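Local coordinates for protein LRIM1 (Anopheles gambiae, PDB 3O53) that forms a heterodimeric complex with the leucine-rich repeat protein APL1C that regulates complement-like immunity in the mosquito, at residues D86-Y91 with H105-N110; I101-A106 with N124-N129; Q237-F242 with Q262-V267. All coordinates share one frame; numbering follows the deposited sequence.

In the fold
All three contacts lie in the leucine-rich repeat domain, a solenoid in which each repeat adds one parallel strand. Contact 1 opens first, where the chain leaves strands 84-86 and 103-105 for the asparagine-rich turns; contact 2, pairing strands 103-105 and 123-126, begins on the stretch where contact 1 ends. Their centres are about 9 Å apart; they share H105 and A106, and N108 OD1 meets N129 ND2 at 3.0 Å. Contact 3 comes later, its centre about 36 Å from that of contact 1 and 30 Å from that of contact 2. There strand 241-243, last of the parallel series, meets helix 262-276. Contacts 1 and 2 thus document repeat-to-repeat stacking, and contact 3 probably the capping of the solenoid.

Contact 1 of 3, residues D86-Y91 with H105-N110; sequences DLNNNY and HAANNN. With NAG (2-acetamido-2-deoxy-beta-D-glucopyranose), chain C.
The amide of N88 and the imidazole of H105 stand almost perpendicular, their planes 84° apart, and a water joins them. It lies in the plane of the H105 ring, at its edge, 2.8 Å from H105 ND1, and donates to N88 OD1. D86 CG, N88 ND2 and C8 of an N-acetylglucosamine approach this ring obliquely. N88 OD1 also accepts from A107 N at 2.8 Å, a donor tilted 28° from the carbonyl plane. With chi1 at -75°, N88 CG sits beside its own backbone N, and the amide reaches across to the next turn. N109 ND2 donates to L87 O at 2.9 Å, the oxygen in the amide plane of N109 but the donor above the carbonyl plane of L87, while N109 OD1 accepts from V92 N. N90 ND2 grips L87 O too, from the opposite face of the carbonyl. N90 and N109 hold the consensus asparagine position of the repeat, their amides bonding backbone groups of their own and the neighbouring turn. N89 and N108 run side by side, and N108 ND2 bonds to N89 OD1 at 2.9 Å from above its carbonyl plane. Backbone bonds L87 N to H105 O and N89 N to A107 O fix the register, while L87 CD2 packs on A106 CB at 3.6 Å. D86 OD1 accepts from N88 N in an Asx turn; N2 of the sugar, part of a glycan attached to the protein itself, donates to D86 OD2 at 2.9 Å. N90 bonds to L65 and L70 of the preceding turn, and N130 of the following one reaches A106 O. Inside, L87 and A106 rest against L95 of strand 91-97.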
loop_
_atom_site.group_PDB
_atom_site.type_symbol
_atom_site.label_atom_id
_atom_site.label_comp_id
_atom_site.label_asym_id
_atom_site.label_seq_id
_atom_site.Cartn_x
_atom_site.Cartn_y
_atom_site.Cartn_z
ATOM N N ASP A 86 13.461 -1.782 9.681
ATOM C CA ASP A 86 12.833 -2.999 9.192
ATOM C C ASP A 86 12.351 -3.853 10.366
ATOM O O ASP A 86 13.155 -4.377 11.126
ATOM C CB ASP A 86 13.824 -3.784 8.332
ATOM C CG ASP A 86 13.210 -5.035 7.709
ATOM O OD1 ASP A 86 12.151 -5.500 8.180
ATOM O OD2 ASP A 86 13.797 -5.566 6.746
ATOM N N LEU A 87 11.040 -3.978 10.531
ATOM C CA LEU A 87 10.497 -4.879 11.543
ATOM C C LEU A 87 9.577 -5.918 10.912
ATOM O O LEU A 87 8.667 -6.422 11.561
ATOM C CB LEU A 87 9.743 -4.110 12.623
ATOM C CG LEU A 87 8.505 -3.351 12.156
ATOM C CD1 LEU A 87 7.407 -3.388 13.214
ATOM C CD2 LEU A 87 8.902 -1.927 11.806
ATOM N N ASN A 88 9.822 -6.230 9.643
ATOM C CA ASN A 88 9.113 -7.304 8.960
ATOM C C ASN A 88 9.045 -8.540 9.850
ATOM O O ASN A 88 10.029 -8.899 10.502
ATOM C CB ASN A 88 9.820 -7.687 7.652
ATOM C CG ASN A 88 9.600 -6.677 6.532
ATOM O OD1 ASN A 88 8.765 -5.783 6.631
ATOM N ND2 ASN A 88 10.358 -6.832 5.448
ATOM N N ASN A 89 7.888 -9.195 9.849
ATOM C CA ASN A 89 7.709 -10.468 10.537
ATOM C C ASN A 89 7.891 -10.341 12.043
ATOM O O ASN A 89 8.812 -10.916 12.631
ATOM C CB ASN A 89 8.646 -11.519 9.947
ATOM C CG ASN A 89 8.412 -11.717 8.470
ATOM O OD1 ASN A 89 7.315 -12.092 8.049
ATOM N ND2 ASN A 89 9.429 -11.442 7.666
ATOM N N ASN A 90 7.001 -9.560 12.646
ATOM C CA ASN A 90 6.868 -9.484 14.093
ATOM C C ASN A 90 5.377 -9.461 14.415
ATOM O O ASN A 90 4.567 -9.858 13.583
ATOM C CB ASN A 90 7.579 -8.248 14.643
ATOM C CG ASN A 90 9.070 -8.458 14.783
ATOM O OD1 ASN A 90 9.538 -9.040 15.760
ATOM N ND2 ASN A 90 9.825 -7.989 13.801
ATOM N N TYR A 91 5.012 -9.005 15.611
ATOM C CA TYR A 91 3.604 -8.957 16.005
ATOM C C TYR A 91 3.177 -7.566 16.424
ATOM O O TYR A 91 2.217 -7.410 17.174
ATOM C CB TYR A 91 3.333 -9.922 17.158
ATOM C CG TYR A 91 3.725 -11.348 16.852
ATOM C CD1 TYR A 91 3.083 -12.064 15.853
ATOM C CD2 TYR A 91 4.737 -11.976 17.560
ATOM C CE1 TYR A 91 3.436 -13.364 15.567
ATOM C CE2 TYR A 91 5.099 -13.276 17.283
ATOM C CZ TYR A 91 4.446 -13.966 16.285
ATOM O OH TYR A 91 4.805 -15.260 16.007
ATOM N N HIS A 105 10.008 -0.737 6.574
ATOM C CA HIS A 105 9.585 -2.086 6.252
ATOM C C HIS A 105 8.887 -2.659 7.461
ATOM O O HIS A 105 9.512 -2.873 8.493
ATOM C CB HIS A 105 10.797 -2.953 5.925
ATOM C CG HIS A 105 11.378 -2.686 4.574
ATOM N ND1 HIS A 105 10.801 -3.154 3.413
ATOM C CD2 HIS A 105 12.480 -1.998 4.198
ATOM C CE1 HIS A 105 11.524 -2.764 2.379
ATOM N NE2 HIS A 105 12.548 -2.062 2.827
ATOM N N ALA A 106 7.594 -2.915 7.349
ATOM C CA ALA A 106 6.842 -3.415 8.495
ATOM C C ALA A 106 5.718 -4.333 8.041
ATOM O O ALA A 106 4.612 -4.284 8.569
ATOM C CB ALA A 106 6.296 -2.259 9.321
ATOM N N ALA A 107 6.019 -5.169 7.057
ATOM C CA ALA A 107 5.070 -6.150 6.565
ATOM C C ALA A 107 4.942 -7.287 7.571
ATOM O O ALA A 107 5.859 -7.542 8.356
ATOM C CB ALA A 107 5.536 -6.694 5.190
ATOM N N ASN A 108 3.804 -7.970 7.544
ATOM C CA ASN A 108 3.621 -9.177 8.340
ATOM C C ASN A 108 3.715 -8.913 9.831
ATOM O O ASN A 108 4.422 -9.605 10.560
ATOM C CB ASN A 108 4.636 -10.241 7.918
ATOM C CG ASN A 108 4.596 -10.501 6.430
ATOM O OD1 ASN A 108 3.578 -10.268 5.783
ATOM N ND2 ASN A 108 5.698 -10.974 5.875
ATOM N N ASN A 109 2.985 -7.900 10.277
ATOM C CA ASN A 109 2.816 -7.651 11.697
ATOM C C ASN A 109 1.323 -7.688 12.054
ATOM O O ASN A 109 0.542 -8.286 11.323
ATOM C CB ASN A 109 3.475 -6.325 12.075
ATOM C CG ASN A 109 4.967 -6.472 12.306
ATOM O OD1 ASN A 109 5.408 -6.628 13.439
ATOM N ND2 ASN A 109 5.751 -6.428 11.233
ATOM N N ASN A 110 0.944 -7.092 13.186
ATOM C CA ASN A 110 -0.468 -6.942 13.570
ATOM C C ASN A 110 -0.891 -5.471 13.520
ATOM O O ASN A 110 -1.772 -5.051 14.273
ATOM C CB ASN A 110 -0.712 -7.412 15.017
ATOM C CG ASN A 110 -0.426 -8.885 15.234
ATOM O OD1 ASN A 110 0.112 -9.568 14.361
ATOM N ND2 ASN A 110 -0.784 -9.378 16.427
HETATM C C1 NAG C . 16.945 -7.242 7.814
HETATM C C2 NAG C . 17.240 -6.838 6.381
HETATM C C3 NAG C . 16.637 -7.856 5.425
HETATM C C4 NAG C . 17.050 -9.270 5.806
HETATM C C5 NAG C . 16.767 -9.546 7.273
HETATM C C6 NAG C . 17.291 -10.922 7.663
HETATM C C7 NAG C . 17.310 -4.474 5.785
HETATM C C8 NAG C . 16.470 -3.256 5.571
HETATM N N2 NAG C . 16.627 -5.561 6.118
HETATM O O3 NAG C . 17.016 -7.533 4.112
HETATM O O4 NAG C . 16.310 -10.169 5.029
HETATM O O5 NAG C . 17.383 -8.558 8.071
HETATM O O6 NAG C . 18.694 -10.936 7.503
HETATM O O7 NAG C . 18.537 -4.437 5.654
HETATM O O HOH W 1 8.674 -5.006 3.801
#

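Contact 2 of 3, residues I101-A106 with N124-N129; sequences IETLHA and NIYLAN
H105 and Y126 stack in an offset parallel manner, ring centroids 4.4 Å apart and planes at 14°. The closest approach is H105 CE1 to Y126 CD2, 3.5 Å, with CE1 over the tyrosine face but displaced toward its rim. Both side chains point the same way; Y126 has CG beside its backbone N (chi1 -63°), much as H105 does, which brings the two rings alongside each other. L104 O lies at the tyrosine edge, in the ring plane. Just past the strand ends, A106 CB meets L127 CD2 at 3.9 Å.

What sets these neighbours opposite each other is the parallel backbone pairing. Four bonds run in sequence: N124 N to E102 O, L104 N to N124 O, Y126 N to L104 O (2.8 Å) and A106 N to Y126 O. The axes of the short strand segments are 4.9 Å apart, their directions 3° from parallel, the regular repeat-to-repeat step of a leucine-rich repeat solenoid. L104 and I125 turn to the buried side.

Strand 84-86 flanks the pair beyond 103-105, where L85 touches L104. Beyond 123-126 comes strand 146-150, whose Y148 ring meets Y126 and whose L149 packs against I125.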
loop_
_atom_site.group_PDB
_atom_site.type_symbol
_atom_site.label_atom_id
_atom_site.label_comp_id
_atom_site.label_asym_id
_atom_site.label_seq_id
_atom_site.Cartn_x
_atom_site.Cartn_y
_atom_site.Cartn_z
ATOM N N ILE A 101 12.962 9.109 9.113
ATOM C CA ILE A 101 12.550 7.888 8.432
ATOM C C ILE A 101 12.331 8.127 6.943
ATOM O O ILE A 101 11.572 9.011 6.531
ATOM C CB ILE A 101 11.278 7.300 9.073
ATOM C CG1 ILE A 101 11.584 6.864 10.503
ATOM C CG2 ILE A 101 10.785 6.099 8.303
ATOM C CD1 ILE A 101 12.637 5.756 10.590
ATOM N N GLU A 102 13.010 7.318 6.143
ATOM C CA GLU A 102 12.899 7.373 4.695
ATOM C C GLU A 102 12.323 6.057 4.191
ATOM O O GLU A 102 11.594 6.038 3.212
ATOM C CB GLU A 102 14.278 7.614 4.058
ATOM C CG GLU A 102 14.964 8.898 4.513
ATOM C CD GLU A 102 16.359 9.086 3.918
ATOM O OE1 GLU A 102 16.961 8.099 3.432
ATOM O OE2 GLU A 102 16.861 10.230 3.946
ATOM N N THR A 103 12.654 4.958 4.866
ATOM C CA THR A 103 12.212 3.636 4.433
ATOM C C THR A 103 11.728 2.824 5.616
ATOM O O THR A 103 12.463 2.621 6.579
ATOM C CB THR A 103 13.352 2.863 3.735
ATOM O OG1 THR A 103 13.755 3.572 2.559
ATOM C CG2 THR A 103 12.888 1.467 3.333
ATOM N N LEU A 104 10.483 2.363 5.542
ATOM C CA LEU A 104 9.859 1.672 6.665
ATOM C C LEU A 104 9.330 0.328 6.179
ATOM O O LEU A 104 8.353 0.262 5.436
ATOM C CB LEU A 104 8.711 2.517 7.223
ATOM C CG LEU A 104 7.982 1.972 8.451
ATOM C CD1 LEU A 104 8.968 1.783 9.575
ATOM C CD2 LEU A 104 6.848 2.908 8.881
ATOM N N HIS A 105 10.008 -0.737 6.574
ATOM C CA HIS A 105 9.585 -2.086 6.252
ATOM C C HIS A 105 8.887 -2.659 7.461
ATOM O O HIS A 105 9.512 -2.873 8.493
ATOM C CB HIS A 105 10.797 -2.953 5.925
ATOM C CG HIS A 105 11.378 -2.686 4.574
ATOM N ND1 HIS A 105 10.801 -3.154 3.413
ATOM C CD2 HIS A 105 12.480 -1.998 4.198
ATOM C CE1 HIS A 105 11.524 -2.764 2.379
ATOM N NE2 HIS A 105 12.548 -2.062 2.827
ATOM N N ALA A 106 7.594 -2.915 7.349
ATOM C CA ALA A 106 6.842 -3.415 8.495
ATOM C C ALA A 106 5.718 -4.333 8.041
ATOM O O ALA A 106 4.612 -4.284 8.569
ATOM C CB ALA A 106 6.296 -2.259 9.321
ATOM N N ASN A 124 9.158 5.782 1.922
ATOM C CA ASN A 124 8.728 4.558 1.263
ATOM C C ASN A 124 8.215 3.643 2.371
ATOM O O ASN A 124 8.949 3.314 3.292
ATOM C CB ASN A 124 9.887 3.920 0.501
ATOM C CG ASN A 124 10.374 4.794 -0.649
ATOM O OD1 ASN A 124 9.611 5.136 -1.547
ATOM N ND2 ASN A 124 11.638 5.171 -0.611
ATOM N N ILE A 125 6.948 3.262 2.288
ATOM C CA ILE A 125 6.262 2.604 3.402
ATOM C C ILE A 125 5.706 1.253 2.970
ATOM O O ILE A 125 4.876 1.176 2.071
ATOM C CB ILE A 125 5.104 3.471 3.917
ATOM C CG1 ILE A 125 5.653 4.756 4.551
ATOM C CG2 ILE A 125 4.236 2.677 4.924
ATOM C CD1 ILE A 125 4.589 5.808 4.841
ATOM N N TYR A 126 6.176 0.194 3.623
ATOM C CA TYR A 126 5.803 -1.167 3.277
ATOM C C TYR A 126 5.008 -1.779 4.418
ATOM O O TYR A 126 5.583 -2.165 5.420
ATOM C CB TYR A 126 7.060 -2.008 3.027
ATOM C CG TYR A 126 7.888 -1.528 1.861
ATOM C CD1 TYR A 126 7.719 -2.075 0.600
ATOM C CD2 TYR A 126 8.838 -0.524 2.017
ATOM C CE1 TYR A 126 8.477 -1.644 -0.481
ATOM C CE2 TYR A 126 9.606 -0.084 0.934
ATOM C CZ TYR A 126 9.413 -0.649 -0.306
ATOM O OH TYR A 126 10.156 -0.223 -1.388
ATOM N N LEU A 127 3.691 -1.877 4.253
ATOM C CA LEU A 127 2.821 -2.360 5.316
ATOM C C LEU A 127 1.928 -3.524 4.879
ATOM O O LEU A 127 0.823 -3.695 5.401
ATOM C CB LEU A 127 1.930 -1.211 5.812
ATOM C CG LEU A 127 2.635 -0.138 6.652
ATOM C CD1 LEU A 127 1.740 1.107 6.799
ATOM C CD2 LEU A 127 3.020 -0.706 8.015
ATOM N N ALA A 128 2.382 -4.324 3.927
ATOM C CA ALA A 128 1.572 -5.445 3.467
ATOM C C ALA A 128 1.238 -6.348 4.653
ATOM O O ALA A 128 2.045 -6.513 5.555
ATOM C CB ALA A 128 2.296 -6.240 2.405
ATOM N N ASN A 129 0.037 -6.918 4.639
ATOM C CA ASN A 129 -0.328 -7.991 5.559
ATOM C C ASN A 129 -0.309 -7.540 7.011
ATOM O O ASN A 129 0.477 -8.035 7.816
ATOM C CB ASN A 129 0.604 -9.197 5.385
ATOM C CG ASN A 129 0.032 -10.455 6.011
ATOM O OD1 ASN A 129 -1.174 -10.545 6.228
ATOM N ND2 ASN A 129 0.886 -11.428 6.302
#

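Contact 3 of 3, residues Q237-F242 with Q262-V267; sequences QNLEHF and QRVQTV
Polar contact between the two segments centres on the guanidinium of R263, which grips L239 O end-on. R263 NH1 donates at 3.0 Å to L239 O, in the carbonyl plane and on a lone pair. R263 NH2 donates to the same L239 O at 3.3 Å, tilted 20° from that plane. The oxygen lies in the guanidinium plane for both bonds, and this pair of in-plane bonds orients the group. The arginine reaches it by a chain extended as far as NE, with chi1 to chi3 all near 180°. Over one guanidinium face lie Q237 CA and O; the oxygen is close to NH2 but not hydrogen-bonded to it.

The apolar contact is built from two valines three residues apart on the helix. V264 CG1 stands over the centre of the F242 ring in a CH-pi contact, 3.6 Å from the centroid and 4° off the ring normal. V264 CG2 meets L239 CD2 at 3.8 Å. V267 CG1 inserts against the backbone, 3.6 Å from E240 C, and also touches F242 CB at 3.8 Å.

Here the last parallel strand, 241-243, meets a helix in place of a further repeat, as in the C-terminal caps of extracellular leucine-rich repeat domains. I219 of strand 218-220 backs L239 and F242, while F257 of helix 251-259 packs on both F242 and V264. Further along helix 262-276, T271 OG1 bonds to F242 N, and K274 NZ to H241 ND1.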
loop_
_atom_site.group_PDB
_atom_site.type_symbol
_atom_site.label_atom_id
_atom_site.label_comp_id
_atom_site.label_asym_id
_atom_site.label_seq_id
_atom_site.Cartn_x
_atom_site.Cartn_y
_atom_site.Cartn_z
ATOM N N GLN A 237 -1.344 9.112 -22.499
ATOM C CA GLN A 237 -0.529 8.244 -23.339
ATOM C C GLN A 237 0.486 7.450 -22.524
ATOM O O GLN A 237 1.142 6.560 -23.054
ATOM C CB GLN A 237 0.207 9.059 -24.406
ATOM C CG GLN A 237 -0.477 9.048 -25.762
ATOM C CD GLN A 237 0.483 9.338 -26.897
ATOM O OE1 GLN A 237 1.699 9.353 -26.708
ATOM N NE2 GLN A 237 -0.060 9.564 -28.086
ATOM N N ASN A 238 0.630 7.791 -21.246
ATOM C CA ASN A 238 1.515 7.054 -20.348
ATOM C C ASN A 238 1.026 5.634 -20.107
ATOM O O ASN A 238 1.808 4.737 -19.809
ATOM C CB ASN A 238 1.609 7.759 -18.996
ATOM C CG ASN A 238 2.369 9.056 -19.071
ATOM O OD1 ASN A 238 3.194 9.252 -19.960
ATOM N ND2 ASN A 238 2.102 9.954 -18.129
ATOM N N LEU A 239 -0.280 5.443 -20.220
ATOM C CA LEU A 239 -0.905 4.182 -19.857
ATOM C C LEU A 239 -0.365 3.021 -20.700
ATOM O O LEU A 239 -0.444 3.053 -21.921
ATOM C CB LEU A 239 -2.417 4.310 -20.027
ATOM C CG LEU A 239 -3.282 3.157 -19.519
ATOM C CD1 LEU A 239 -3.328 3.154 -17.991
ATOM C CD2 LEU A 239 -4.689 3.254 -20.103
ATOM N N GLU A 240 0.189 2.003 -20.042
ATOM C CA GLU A 240 0.701 0.809 -20.732
ATOM C C GLU A 240 0.042 -0.482 -20.226
ATOM O O GLU A 240 0.148 -1.525 -20.858
ATOM C CB GLU A 240 2.206 0.683 -20.523
ATOM C CG GLU A 240 3.012 1.900 -20.926
ATOM C CD GLU A 240 4.486 1.759 -20.566
ATOM O OE1 GLU A 240 4.850 0.747 -19.927
ATOM O OE2 GLU A 240 5.278 2.662 -20.920
ATOM N N HIS A 241 -0.619 -0.419 -19.074
ATOM C CA HIS A 241 -1.186 -1.618 -18.459
ATOM C C HIS A 241 -2.510 -1.232 -17.813
ATOM O O HIS A 241 -2.564 -0.348 -16.957
ATOM C CB HIS A 241 -0.201 -2.209 -17.433
ATOM C CG HIS A 241 -0.726 -3.406 -16.692
ATOM N ND1 HIS A 241 -0.265 -4.686 -16.921
ATOM C CD2 HIS A 241 -1.659 -3.514 -15.714
ATOM C CE1 HIS A 241 -0.889 -5.533 -16.120
ATOM N NE2 HIS A 241 -1.746 -4.847 -15.381
ATOM N N PHE A 242 -3.583 -1.870 -18.258
ATOM C CA PHE A 242 -4.922 -1.488 -17.866
ATOM C C PHE A 242 -5.726 -2.770 -17.709
ATOM O O PHE A 242 -6.066 -3.418 -18.697
ATOM C CB PHE A 242 -5.521 -0.575 -18.946
ATOM C CG PHE A 242 -6.856 0.025 -18.589
ATOM C CD1 PHE A 242 -6.934 1.204 -17.867
ATOM C CD2 PHE A 242 -8.032 -0.574 -19.012
ATOM C CE1 PHE A 242 -8.165 1.763 -17.561
ATOM C CE2 PHE A 242 -9.262 -0.021 -18.716
ATOM C CZ PHE A 242 -9.338 1.148 -17.992
ATOM N N GLN A 262 -10.251 5.502 -26.979
ATOM C CA GLN A 262 -9.963 4.445 -27.941
ATOM C C GLN A 262 -8.629 3.750 -27.689
ATOM O O GLN A 262 -8.526 2.526 -27.798
ATOM C CB GLN A 262 -9.994 5.013 -29.366
ATOM C CG GLN A 262 -11.395 5.167 -29.928
ATOM C CD GLN A 262 -12.179 3.868 -29.876
ATOM O OE1 GLN A 262 -11.600 2.780 -29.891
ATOM N NE2 GLN A 262 -13.499 3.974 -29.808
ATOM N N ARG A 263 -7.601 4.529 -27.376
ATOM C CA ARG A 263 -6.293 3.961 -27.074
ATOM C C ARG A 263 -6.315 3.107 -25.802
ATOM O O ARG A 263 -5.560 2.142 -25.677
ATOM C CB ARG A 263 -5.247 5.060 -26.915
ATOM C CG ARG A 263 -3.869 4.507 -26.599
ATOM C CD ARG A 263 -2.813 5.592 -26.490
ATOM N NE ARG A 263 -1.487 5.020 -26.270
ATOM C CZ ARG A 263 -1.062 4.561 -25.096
ATOM N NH1 ARG A 263 -1.862 4.618 -24.041
ATOM N NH2 ARG A 263 0.157 4.051 -24.975
ATOM N N VAL A 264 -7.161 3.467 -24.847
ATOM C CA VAL A 264 -7.269 2.670 -23.634
ATOM C C VAL A 264 -7.852 1.303 -23.992
ATOM O O VAL A 264 -7.439 0.287 -23.443
ATOM C CB VAL A 264 -8.116 3.379 -22.544
ATOM C CG1 VAL A 264 -8.246 2.490 -21.301
ATOM C CG2 VAL A 264 -7.485 4.723 -22.178
ATOM N N GLN A 265 -8.790 1.271 -24.934
ATOM C CA GLN A 265 -9.383 0.002 -25.339
ATOM C C GLN A 265 -8.298 -0.922 -25.885
ATOM O O GLN A 265 -8.327 -2.134 -25.665
ATOM C CB GLN A 265 -10.468 0.209 -26.397
ATOM C CG GLN A 265 -11.158 -1.086 -26.801
ATOM C CD GLN A 265 -12.272 -0.878 -27.808
ATOM O OE1 GLN A 265 -12.891 0.184 -27.857
ATOM N NE2 GLN A 265 -12.540 -1.901 -28.613
ATOM N N THR A 266 -7.347 -0.330 -26.599
ATOM C CA THR A 266 -6.241 -1.066 -27.191
ATOM C C THR A 266 -5.280 -1.555 -26.113
ATOM O O THR A 266 -4.775 -2.678 -26.174
ATOM C CB THR A 266 -5.480 -0.168 -28.177
ATOM O OG1 THR A 266 -6.366 0.209 -29.237
ATOM C CG2 THR A 266 -4.249 -0.882 -28.742
ATOM N N VAL A 267 -5.039 -0.708 -25.117
ATOM C CA VAL A 267 -4.171 -1.073 -24.005
ATOM C C VAL A 267 -4.800 -2.211 -23.202
ATOM O O VAL A 267 -4.105 -3.105 -22.744
ATOM C CB VAL A 267 -3.886 0.130 -23.082
ATOM C CG1 VAL A 267 -3.136 -0.319 -21.831
ATOM C CG2 VAL A 267 -3.092 1.199 -23.830
#